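Local coordinates for biogenic amine-binding protein (Rhodnius prolixus, PDB 4GE1) that binds biogenic amines, probably including serotonin and norepinephrine, in the saliva of a blood-feeding insect, and here holds tryptamine in a lipocalin barrel, at residues Lys12-Asn15 / Phe19-Gly22; Tyr72-Ala77 / Gln190-Tyr195; Arg106-Ser111 / Pro131-Tyr136. One frame throughout, in Å; residues are numbered along the deposited sequence.

Interaction 1 (Lys12-Asn15 / Phe19-Gly22); sequences KDFN and FFTG
Phe14 and Phe19 both set CG anti to their own backbone N (chi1 -160° and -171°), and these two torsions bring the rings together over the turn made by the short helix 16-19. The contact belongs to the entry segment of the lipocalin fold, where a brief helix precedes strand 23-31 and its Gly-X-Trp signature, here Gly22 followed by Trp24. Phe14 reaches in with the far end of its ring: CZ lies 3.6 Å above the plane of the Phe19 ring, displaced toward the rim on the CG side. With centroids 5.0 Å apart and planes at 48°, the pair is neither a parallel stack nor a T-shaped one. Beside that contact, Phe14 CE2 comes within 3.9 Å of Phe20 CE1, which sits at the edge of the Phe14 ring near its plane. Phe19 and Phe20 pack on each other as well, since Phe19 CD1 stands over the centre of the Phe20 ring. All three rings are buried and touch one another. Around them, Tyr112 of the ligand pocket meets Phe19 edge-to-face and His48 does the same with Phe20, whose side chain is about 7 Å from the bound tryptamine. Arg141 binds the carbonyl O of Phe19 and, weakly, that of Thr21, consistent with the lipocalin arginine that ties the last barrel strand to the entry segment. At the start of the helix Asn15 is the N-cap, its OD1 accepting from Asn18 N. Phe20 is the centre of an inverse gamma turn, closed by a weak bond from Thr21 N to Phe19 O. Over the same helical turn the backbone link is also weak and strongly bent, with Phe19 N lying 3.1 Å from Asn15 O.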
loop_
_atom_site.group_PDB
_atom_site.type_symbol
_atom_site.label_atom_id
_atom_site.label_comp_id
_atom_site.label_asym_id
_atom_site.label_seq_id
_atom_site.Cartn_x
_atom_site.Cartn_y
_atom_site.Cartn_z
ATOM N N LYS A 12 15.297 -7.990 -4.354
ATOM C CA LYS A 12 16.263 -7.800 -5.431
ATOM C C LYS A 12 15.634 -8.157 -6.769
ATOM O O LYS A 12 14.786 -9.043 -6.848
ATOM C CB LYS A 12 17.502 -8.663 -5.203
ATOM C CG LYS A 12 18.779 -7.870 -4.992
ATOM C CD LYS A 12 20.005 -8.681 -5.385
ATOM C CE LYS A 12 20.112 -9.971 -4.585
ATOM N NZ LYS A 12 21.363 -10.716 -4.909
ATOM N N ASP A 13 16.056 -7.466 -7.823
ATOM C CA ASP A 13 15.520 -7.711 -9.162
ATOM C C ASP A 13 13.991 -7.582 -9.185
ATOM O O ASP A 13 13.272 -8.540 -9.467
ATOM C CB ASP A 13 15.965 -9.082 -9.674
ATOM C CG ASP A 13 17.460 -9.314 -9.493
ATOM O OD1 ASP A 13 18.248 -8.888 -10.369
ATOM O OD2 ASP A 13 17.844 -9.920 -8.470
ATOM N N PHE A 14 13.515 -6.379 -8.884
ATOM C CA PHE A 14 12.086 -6.088 -8.829
ATOM C C PHE A 14 11.506 -5.998 -10.238
ATOM O O PHE A 14 11.918 -5.150 -11.036
ATOM C CB PHE A 14 11.875 -4.770 -8.080
ATOM C CG PHE A 14 10.479 -4.574 -7.542
ATOM C CD1 PHE A 14 9.922 -5.484 -6.657
ATOM C CD2 PHE A 14 9.746 -3.456 -7.889
ATOM C CE1 PHE A 14 8.643 -5.292 -6.142
ATOM C CE2 PHE A 14 8.463 -3.253 -7.375
ATOM C CZ PHE A 14 7.913 -4.174 -6.501
ATOM N N ASN A 15 10.565 -6.883 -10.549
ATOM C CA ASN A 15 9.900 -6.865 -11.849
ATOM C C ASN A 15 8.682 -5.943 -11.828
ATOM O O ASN A 15 7.583 -6.347 -11.444
ATOM C CB ASN A 15 9.494 -8.278 -12.274
ATOM C CG ASN A 15 9.052 -8.347 -13.731
ATOM O OD1 ASN A 15 8.350 -7.463 -14.228
ATOM N ND2 ASN A 15 9.475 -9.395 -14.423
ATOM N N PHE A 19 4.465 -6.432 -11.267
ATOM C CA PHE A 19 3.971 -6.011 -9.965
ATOM C C PHE A 19 2.892 -4.940 -10.085
ATOM O O PHE A 19 1.810 -5.068 -9.506
ATOM C CB PHE A 19 5.110 -5.528 -9.062
ATOM C CG PHE A 19 4.687 -5.291 -7.632
ATOM C CD1 PHE A 19 4.273 -4.037 -7.215
ATOM C CD2 PHE A 19 4.700 -6.329 -6.706
ATOM C CE1 PHE A 19 3.882 -3.817 -5.895
ATOM C CE2 PHE A 19 4.313 -6.116 -5.395
ATOM C CZ PHE A 19 3.901 -4.860 -4.990
ATOM N N PHE A 20 3.192 -3.886 -10.833
ATOM C CA PHE A 20 2.266 -2.767 -10.964
ATOM C C PHE A 20 1.185 -3.021 -12.022
ATOM O O PHE A 20 1.092 -2.316 -13.031
ATOM C CB PHE A 20 3.028 -1.480 -11.257
ATOM C CG PHE A 20 3.951 -1.060 -10.152
ATOM C CD1 PHE A 20 5.326 -1.169 -10.301
ATOM C CD2 PHE A 20 3.440 -0.574 -8.955
ATOM C CE1 PHE A 20 6.180 -0.781 -9.284
ATOM C CE2 PHE A 20 4.285 -0.183 -7.931
ATOM C CZ PHE A 20 5.662 -0.285 -8.095
ATOM N N THR A 21 0.374 -4.042 -11.776
ATOM C CA THR A 21 -0.788 -4.311 -12.606
ATOM C C THR A 21 -1.854 -4.969 -11.744
ATOM O O THR A 21 -1.536 -5.657 -10.778
ATOM C CB THR A 21 -0.450 -5.221 -13.794
ATOM O OG1 THR A 21 -1.639 -5.470 -14.550
ATOM C CG2 THR A 21 0.109 -6.544 -13.310
ATOM N N GLY A 22 -3.118 -4.748 -12.090
ATOM C CA GLY A 22 -4.209 -5.285 -11.303
ATOM C C GLY A 22 -4.302 -4.578 -9.962
ATOM O O GLY A 22 -4.011 -3.385 -9.862
#

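Interaction 2 (Tyr72-Ala77 / Gln190-Tyr195); sequences YDISFA and QSFPNY. With TSS (2-(1H-indol-3-yl)ethanamine), chain E.
An aromatic cluster of Phe76, Phe192 and Tyr195 fastens the loop after helix 181-189 to strand 69-78. Phe76 is held between two aliphatic groups: Ile74 CG2 lies 3.5 Å above one face of its ring, and Tyr195 CB occupies the opposite face. The latter is a CH-pi contact, with Tyr195 CB 3.7 Å from the Phe76 centroid and only 9° off the ring normal. Phe192 takes a different approach, offering its face to the edge of Phe76 in an offset edge-to-face pair with planes at 65°; Phe76 CZ points over that face, 3.9 Å from Phe192 CG. From the opposite direction to Phe192, Ile74 CD1 meets Phe192 CZ at 3.5 Å. All this lies on the outer wall of the lipocalin barrel; on the inner side of the same strand, Asp73 OD2 accepts a hydrogen bond from tryptamine N1 at 2.7 Å. Asn62 and Asn93 each bind one Asp73 carboxylate oxygen, which should help fix its orientation toward the amine. Back outside, Tyr195 CG is anti to the carbonyl carbon (chi1 -57°), which carries its ring past the rim of Phe76, nearly parallel but barely overlapping, and lets OH bond to Glu105 OE2.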
loop_
_atom_site.group_PDB
_atom_site.type_symbol
_atom_site.label_atom_id
_atom_site.label_comp_id
_atom_site.label_asym_id
_atom_site.label_seq_id
_atom_site.Cartn_x
_atom_site.Cartn_y
_atom_site.Cartn_z
ATOM N N TYR A 72 -9.662 8.258 0.334
ATOM C CA TYR A 72 -8.959 7.916 -0.891
ATOM C C TYR A 72 -7.610 8.620 -0.936
ATOM O O TYR A 72 -7.471 9.742 -0.450
ATOM C CB TYR A 72 -9.785 8.321 -2.113
ATOM C CG TYR A 72 -11.218 7.850 -2.085
ATOM C CD1 TYR A 72 -12.229 8.661 -1.560
ATOM C CD2 TYR A 72 -11.571 6.600 -2.584
ATOM C CE1 TYR A 72 -13.560 8.237 -1.532
ATOM C CE2 TYR A 72 -12.901 6.160 -2.557
ATOM C CZ TYR A 72 -13.888 6.983 -2.031
ATOM O OH TYR A 72 -15.203 6.564 -2.014
ATOM N N ASP A 73 -6.620 7.949 -1.515
ATOM C CA ASP A 73 -5.319 8.570 -1.763
ATOM C C ASP A 73 -4.668 7.978 -3.006
ATOM O O ASP A 73 -5.052 6.900 -3.474
ATOM C CB ASP A 73 -4.385 8.522 -0.527
ATOM C CG ASP A 73 -4.116 7.117 -0.031
ATOM O OD1 ASP A 73 -4.874 6.646 0.847
ATOM O OD2 ASP A 73 -3.125 6.492 -0.482
ATOM N N ILE A 74 -3.708 8.702 -3.566
ATOM C CA ILE A 74 -3.085 8.263 -4.806
ATOM C C ILE A 74 -1.591 8.469 -4.746
ATOM O O ILE A 74 -1.124 9.558 -4.406
ATOM C CB ILE A 74 -3.628 9.041 -6.019
ATOM C CG1 ILE A 74 -5.164 9.019 -6.027
ATOM C CG2 ILE A 74 -3.050 8.474 -7.316
ATOM C CD1 ILE A 74 -5.789 9.949 -7.072
ATOM N N SER A 75 -0.844 7.426 -5.088
ATOM C CA SER A 75 0.602 7.551 -5.197
ATOM C C SER A 75 1.016 7.747 -6.643
ATOM O O SER A 75 0.580 7.005 -7.533
ATOM C CB SER A 75 1.305 6.322 -4.633
ATOM O OG SER A 75 1.102 6.225 -3.245
ATOM N N PHE A 76 1.865 8.746 -6.868
ATOM C CA PHE A 76 2.432 8.994 -8.186
ATOM C C PHE A 76 3.940 8.804 -8.104
ATOM O O PHE A 76 4.596 9.369 -7.221
ATOM C CB PHE A 76 2.160 10.426 -8.641
ATOM C CG PHE A 76 0.712 10.811 -8.625
ATOM C CD1 PHE A 76 0.112 11.255 -7.457
ATOM C CD2 PHE A 76 -0.044 10.763 -9.788
ATOM C CE1 PHE A 76 -1.225 11.630 -7.441
ATOM C CE2 PHE A 76 -1.381 11.132 -9.785
ATOM C CZ PHE A 76 -1.976 11.567 -8.609
ATOM N N ALA A 77 4.487 8.013 -9.019
ATOM C CA ALA A 77 5.933 7.849 -9.104
ATOM C C ALA A 77 6.344 7.662 -10.549
ATOM O O ALA A 77 5.497 7.586 -11.448
ATOM C CB ALA A 77 6.390 6.666 -8.274
ATOM N N GLN A 190 -8.438 9.258 -14.466
ATOM C CA GLN A 190 -8.500 10.715 -14.346
ATOM C C GLN A 190 -7.134 11.391 -14.471
ATOM O O GLN A 190 -6.125 10.867 -13.993
ATOM C CB GLN A 190 -9.116 11.082 -12.997
ATOM C CG GLN A 190 -9.405 12.559 -12.809
ATOM C CD GLN A 190 -10.568 12.783 -11.864
ATOM O OE1 GLN A 190 -11.607 12.130 -11.985
ATOM N NE2 GLN A 190 -10.395 13.691 -10.906
ATOM N N SER A 191 -7.106 12.567 -15.096
ATOM C CA SER A 191 -5.859 13.318 -15.235
ATOM C C SER A 191 -5.542 14.153 -13.993
ATOM O O SER A 191 -6.427 14.786 -13.426
ATOM C CB SER A 191 -5.894 14.227 -16.469
ATOM O OG SER A 191 -4.684 14.962 -16.571
ATOM N N PHE A 192 -4.277 14.150 -13.579
ATOM C CA PHE A 192 -3.814 14.995 -12.477
ATOM C C PHE A 192 -2.555 15.734 -12.900
ATOM O O PHE A 192 -1.450 15.334 -12.537
ATOM C CB PHE A 192 -3.505 14.154 -11.231
ATOM C CG PHE A 192 -4.706 13.494 -10.625
ATOM C CD1 PHE A 192 -5.394 14.101 -9.587
ATOM C CD2 PHE A 192 -5.140 12.258 -11.078
ATOM C CE1 PHE A 192 -6.499 13.489 -9.019
ATOM C CE2 PHE A 192 -6.247 11.644 -10.515
ATOM C CZ PHE A 192 -6.927 12.263 -9.490
ATOM N N PRO A 193 -2.713 16.815 -13.674
ATOM C CA PRO A 193 -1.543 17.492 -14.247
ATOM C C PRO A 193 -0.564 18.040 -13.208
ATOM O O PRO A 193 0.593 18.285 -13.546
ATOM C CB PRO A 193 -2.157 18.639 -15.064
ATOM C CG PRO A 193 -3.551 18.797 -14.551
ATOM C CD PRO A 193 -3.980 17.443 -14.087
ATOM N N ASN A 194 -1.012 18.230 -11.973
ATOM C CA ASN A 194 -0.153 18.816 -10.946
ATOM C C ASN A 194 0.806 17.819 -10.301
ATOM O O ASN A 194 1.727 18.212 -9.584
ATOM C CB ASN A 194 -0.992 19.508 -9.873
ATOM C CG ASN A 194 -1.610 20.798 -10.363
ATOM O OD1 ASN A 194 -1.193 21.353 -11.382
ATOM N ND2 ASN A 194 -2.606 21.289 -9.636
ATOM N N TYR A 195 0.583 16.534 -10.557
ATOM C CA TYR A 195 1.394 15.471 -9.959
ATOM C C TYR A 195 1.930 14.540 -11.040
ATOM O O TYR A 195 2.895 13.806 -10.824
ATOM C CB TYR A 195 0.578 14.689 -8.919
ATOM C CG TYR A 195 0.018 15.589 -7.841
ATOM C CD1 TYR A 195 0.820 16.026 -6.787
ATOM C CD2 TYR A 195 -1.300 16.028 -7.889
ATOM C CE1 TYR A 195 0.321 16.868 -5.809
ATOM C CE2 TYR A 195 -1.810 16.871 -6.913
ATOM C CZ TYR A 195 -0.995 17.287 -5.876
ATOM O OH TYR A 195 -1.500 18.123 -4.904
HETATM N N1 TSS E . -2.087 4.335 0.735
HETATM C CA TSS E . -1.076 4.794 1.656
HETATM C CB TSS E . -0.301 3.748 2.393
HETATM C CG TSS E . 0.052 2.494 1.658
HETATM C CD1 TSS E . -0.471 1.228 1.884
HETATM N NE1 TSS E . 0.105 0.353 1.034
HETATM C CE2 TSS E . 1.003 1.022 0.227
HETATM C CD2 TSS E . 0.994 2.343 0.595
HETATM C CZ2 TSS E . 1.847 0.573 -0.825
HETATM C CH2 TSS E . 2.681 1.475 -1.480
HETATM C CZ3 TSS E . 2.673 2.820 -1.105
HETATM C CE3 TSS E . 1.836 3.262 -0.074
#

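Interaction 3 (Arg106-Ser111 / Pro131-Tyr136); sequences RTLQVS and PDYYLY. With TSS (2-(1H-indol-3-yl)ethanamine), chain E.
Tyr133 is the residue of 131-136 that meets 106-111, touching Arg106 and Leu108 from the end of the corner formed by residues 131-133. Its CG is anti to the backbone N (chi1 157°), which points the ring from the corner toward the bound tryptamine. At the ring edge, near its plane, Leu108 CD2 approaches Tyr133 CE2 at 3.9 Å. On the phenol side Arg106 NH1 is 3.7 Å from Tyr133 CZ; guanidinium and ring planes differ by 31°, and the approach is oblique. Tyr133 is poorly ordered, so its finer geometry deserves caution. Arg106 starts with CG between its backbone N and carbonyl carbon (chi1 62°) and then runs extended to NE, which brings NH1 to the phenol end of the ring. Leu108 CD1 lies 4.1 Å above the plane of that guanidinium, near its rim, while Arg106 NH2 is hydrogen-bonded to Asn93 OD1. The two segments are not paired strands: Leu108 and Tyr134, closest in register, have CA atoms 9.6 Å apart, and strand 120-127 pairs with the strands of both. The side chains meet over the inner side of this intervening strand, in the calyx of the lipocalin barrel that holds tryptamine. Tyr133 OH lies 3.7 Å from tryptamine CB, and Arg106 NH2 is 4.0 Å from tryptamine CA, so the ring and the guanidinium border the ethylamine tail. Next in sequence, Tyr134 OH is hydrogen-bonded to Asp33 OD1. Leu135 returns to the pocket, where its CD2 comes within 3.6 Å of tryptamine CD1 on the pyrrole part of the indole. Val110, from the other segment, meets the benzo part, with CG2 at 3.7 Å from tryptamine CZ3.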
loop_
_atom_site.group_PDB
_atom_site.type_symbol
_atom_site.label_atom_id
_atom_site.label_comp_id
_atom_site.label_asym_id
_atom_site.label_seq_id
_atom_site.Cartn_x
_atom_site.Cartn_y
_atom_site.Cartn_z
ATOM N N ARG A 106 1.967 14.262 0.628
ATOM C CA ARG A 106 3.143 13.892 1.397
ATOM C C ARG A 106 4.067 13.039 0.550
ATOM O O ARG A 106 3.681 12.527 -0.510
ATOM C CB ARG A 106 2.711 13.074 2.600
ATOM C CG ARG A 106 2.034 11.794 2.185
ATOM C CD ARG A 106 1.166 11.218 3.277
ATOM N NE ARG A 106 0.171 10.309 2.710
ATOM C CZ ARG A 106 -0.455 9.360 3.396
ATOM N NH1 ARG A 106 -0.182 9.187 4.683
ATOM N NH2 ARG A 106 -1.349 8.581 2.795
ATOM N N THR A 107 5.291 12.876 1.035
ATOM C CA THR A 107 6.257 11.991 0.406
ATOM C C THR A 107 6.297 10.675 1.175
ATOM O O THR A 107 6.361 10.672 2.406
ATOM C CB THR A 107 7.654 12.616 0.441
ATOM O OG1 THR A 107 7.583 13.952 -0.067
ATOM C CG2 THR A 107 8.631 11.804 -0.389
ATOM N N LEU A 108 6.257 9.562 0.451
ATOM C CA LEU A 108 6.320 8.245 1.073
ATOM C C LEU A 108 7.491 7.441 0.531
ATOM O O LEU A 108 7.644 7.287 -0.686
ATOM C CB LEU A 108 5.021 7.468 0.840
ATOM C CG LEU A 108 3.757 8.032 1.488
ATOM C CD1 LEU A 108 2.526 7.209 1.140
ATOM C CD2 LEU A 108 3.944 8.076 2.974
ATOM N N GLN A 109 8.320 6.931 1.436
ATOM C CA GLN A 109 9.378 6.005 1.047
ATOM C C GLN A 109 8.837 4.582 1.136
ATOM O O GLN A 109 8.426 4.130 2.209
ATOM C CB GLN A 109 10.596 6.183 1.957
ATOM C CG GLN A 109 11.043 7.636 2.086
ATOM C CD GLN A 109 12.274 7.808 2.972
ATOM O OE1 GLN A 109 12.747 6.856 3.599
ATOM N NE2 GLN A 109 12.801 9.026 3.018
ATOM N N VAL A 110 8.827 3.883 0.005
ATOM C CA VAL A 110 8.247 2.549 -0.053
ATOM C C VAL A 110 9.329 1.483 -0.166
ATOM O O VAL A 110 10.241 1.593 -0.993
ATOM C CB VAL A 110 7.274 2.409 -1.251
ATOM C CG1 VAL A 110 6.532 1.083 -1.188
ATOM C CG2 VAL A 110 6.282 3.579 -1.297
ATOM N N SER A 111 9.233 0.444 0.655
ATOM C CA SER A 111 10.216 -0.637 0.597
ATOM C C SER A 111 9.546 -1.998 0.592
ATOM O O SER A 111 9.009 -2.432 1.611
ATOM C CB SER A 111 11.181 -0.558 1.792
ATOM O OG SER A 111 11.570 0.776 2.053
ATOM N N PRO A 131 7.634 10.383 10.626
ATOM C CA PRO A 131 8.205 9.052 10.871
ATOM C C PRO A 131 7.405 8.251 11.893
ATOM O O PRO A 131 7.453 7.017 11.864
ATOM C CB PRO A 131 9.596 9.369 11.424
ATOM C CG PRO A 131 9.474 10.761 11.984
ATOM C CD PRO A 131 8.550 11.459 11.040
ATOM N N ASP A 132 6.704 8.946 12.790
ATOM C CA ASP A 132 5.829 8.291 13.749
ATOM C C ASP A 132 4.713 7.546 13.032
ATOM O O ASP A 132 4.186 6.560 13.549
ATOM C CB ASP A 132 5.254 9.301 14.750
ATOM C CG ASP A 132 6.243 9.662 15.848
ATOM O OD1 ASP A 132 7.340 9.061 15.877
ATOM O OD2 ASP A 132 5.922 10.535 16.690
ATOM N N TYR A 133 4.352 8.031 11.845
ATOM C CA TYR A 133 3.483 7.285 10.945
ATOM C C TYR A 133 4.329 6.352 10.096
ATOM O O TYR A 133 4.891 6.759 9.071
ATOM C CB TYR A 133 2.687 8.218 10.024
ATOM C CG TYR A 133 2.201 7.543 8.743
ATOM C CD1 TYR A 133 1.036 6.784 8.732
ATOM C CD2 TYR A 133 2.905 7.671 7.547
ATOM C CE1 TYR A 133 0.589 6.169 7.573
ATOM C CE2 TYR A 133 2.468 7.055 6.389
ATOM C CZ TYR A 133 1.307 6.307 6.408
ATOM O OH TYR A 133 0.853 5.695 5.258
ATOM N N TYR A 134 4.448 5.107 10.532
ATOM C CA TYR A 134 5.047 4.102 9.678
ATOM C C TYR A 134 4.088 2.943 9.548
ATOM O O TYR A 134 3.288 2.670 10.453
ATOM C CB TYR A 134 6.409 3.635 10.199
ATOM C CG TYR A 134 6.355 2.839 11.486
ATOM C CD1 TYR A 134 6.625 3.444 12.707
ATOM C CD2 TYR A 134 6.050 1.481 11.482
ATOM C CE1 TYR A 134 6.583 2.726 13.890
ATOM C CE2 TYR A 134 6.009 0.750 12.672
ATOM C CZ TYR A 134 6.278 1.381 13.866
ATOM O OH TYR A 134 6.252 0.667 15.051
ATOM N N LEU A 135 4.174 2.261 8.418
ATOM C CA LEU A 135 3.275 1.164 8.148
ATOM C C LEU A 135 4.040 -0.070 7.708
ATOM O O LEU A 135 4.886 -0.009 6.807
ATOM C CB LEU A 135 2.280 1.572 7.061
ATOM C CG LEU A 135 1.257 0.525 6.628
ATOM C CD1 LEU A 135 0.180 0.407 7.680
ATOM C CD2 LEU A 135 0.650 0.912 5.283
ATOM N N TYR A 136 3.751 -1.186 8.367
ATOM C CA TYR A 136 4.136 -2.498 7.864
ATOM C C TYR A 136 2.868 -3.214 7.409
ATOM O O TYR A 136 1.929 -3.384 8.191
ATOM C CB TYR A 136 4.824 -3.317 8.956
ATOM C CG TYR A 136 6.241 -2.899 9.260
ATOM C CD1 TYR A 136 7.299 -3.344 8.478
ATOM C CD2 TYR A 136 6.524 -2.073 10.340
ATOM C CE1 TYR A 136 8.597 -2.974 8.758
ATOM C CE2 TYR A 136 7.821 -1.699 10.633
ATOM C CZ TYR A 136 8.853 -2.154 9.840
ATOM O OH TYR A 136 10.140 -1.779 10.126
HETATM N N1 TSS E . -2.087 4.335 0.735
HETATM C CA TSS E . -1.076 4.794 1.656
HETATM C CB TSS E . -0.301 3.748 2.393
HETATM C CG TSS E . 0.052 2.494 1.658
HETATM C CD1 TSS E . -0.471 1.228 1.884
HETATM N NE1 TSS E . 0.105 0.353 1.034
HETATM C CE2 TSS E . 1.003 1.022 0.227
HETATM C CD2 TSS E . 0.994 2.343 0.595
HETATM C CZ2 TSS E . 1.847 0.573 -0.825
HETATM C CH2 TSS E . 2.681 1.475 -1.480
HETATM C CZ3 TSS E . 2.673 2.820 -1.105
HETATM C CE3 TSS E . 1.836 3.262 -0.074
#

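In the fold
Interactions 1 and 2 are buried aromatic packing, but in different places: interaction 1 joins the residues before the entry helix to those at and after its end, whereas interaction 2 packs the C-terminal loop on the outside of the barrel. Interaction 3 is partly buried and looks inward, mixing a guanidinium, a phenol and a leucine beside the ligand. A weak backbone bond joins the segments of interaction 1; the other two rest on side chains alone. Interactions 2 and 3 reach the same sheet and both touch tryptamine, and they meet where Asp73 CG lies 4.2 Å from Arg106 NH2. Interaction 1 touches neither, its nearest atoms being about 7 Å from each.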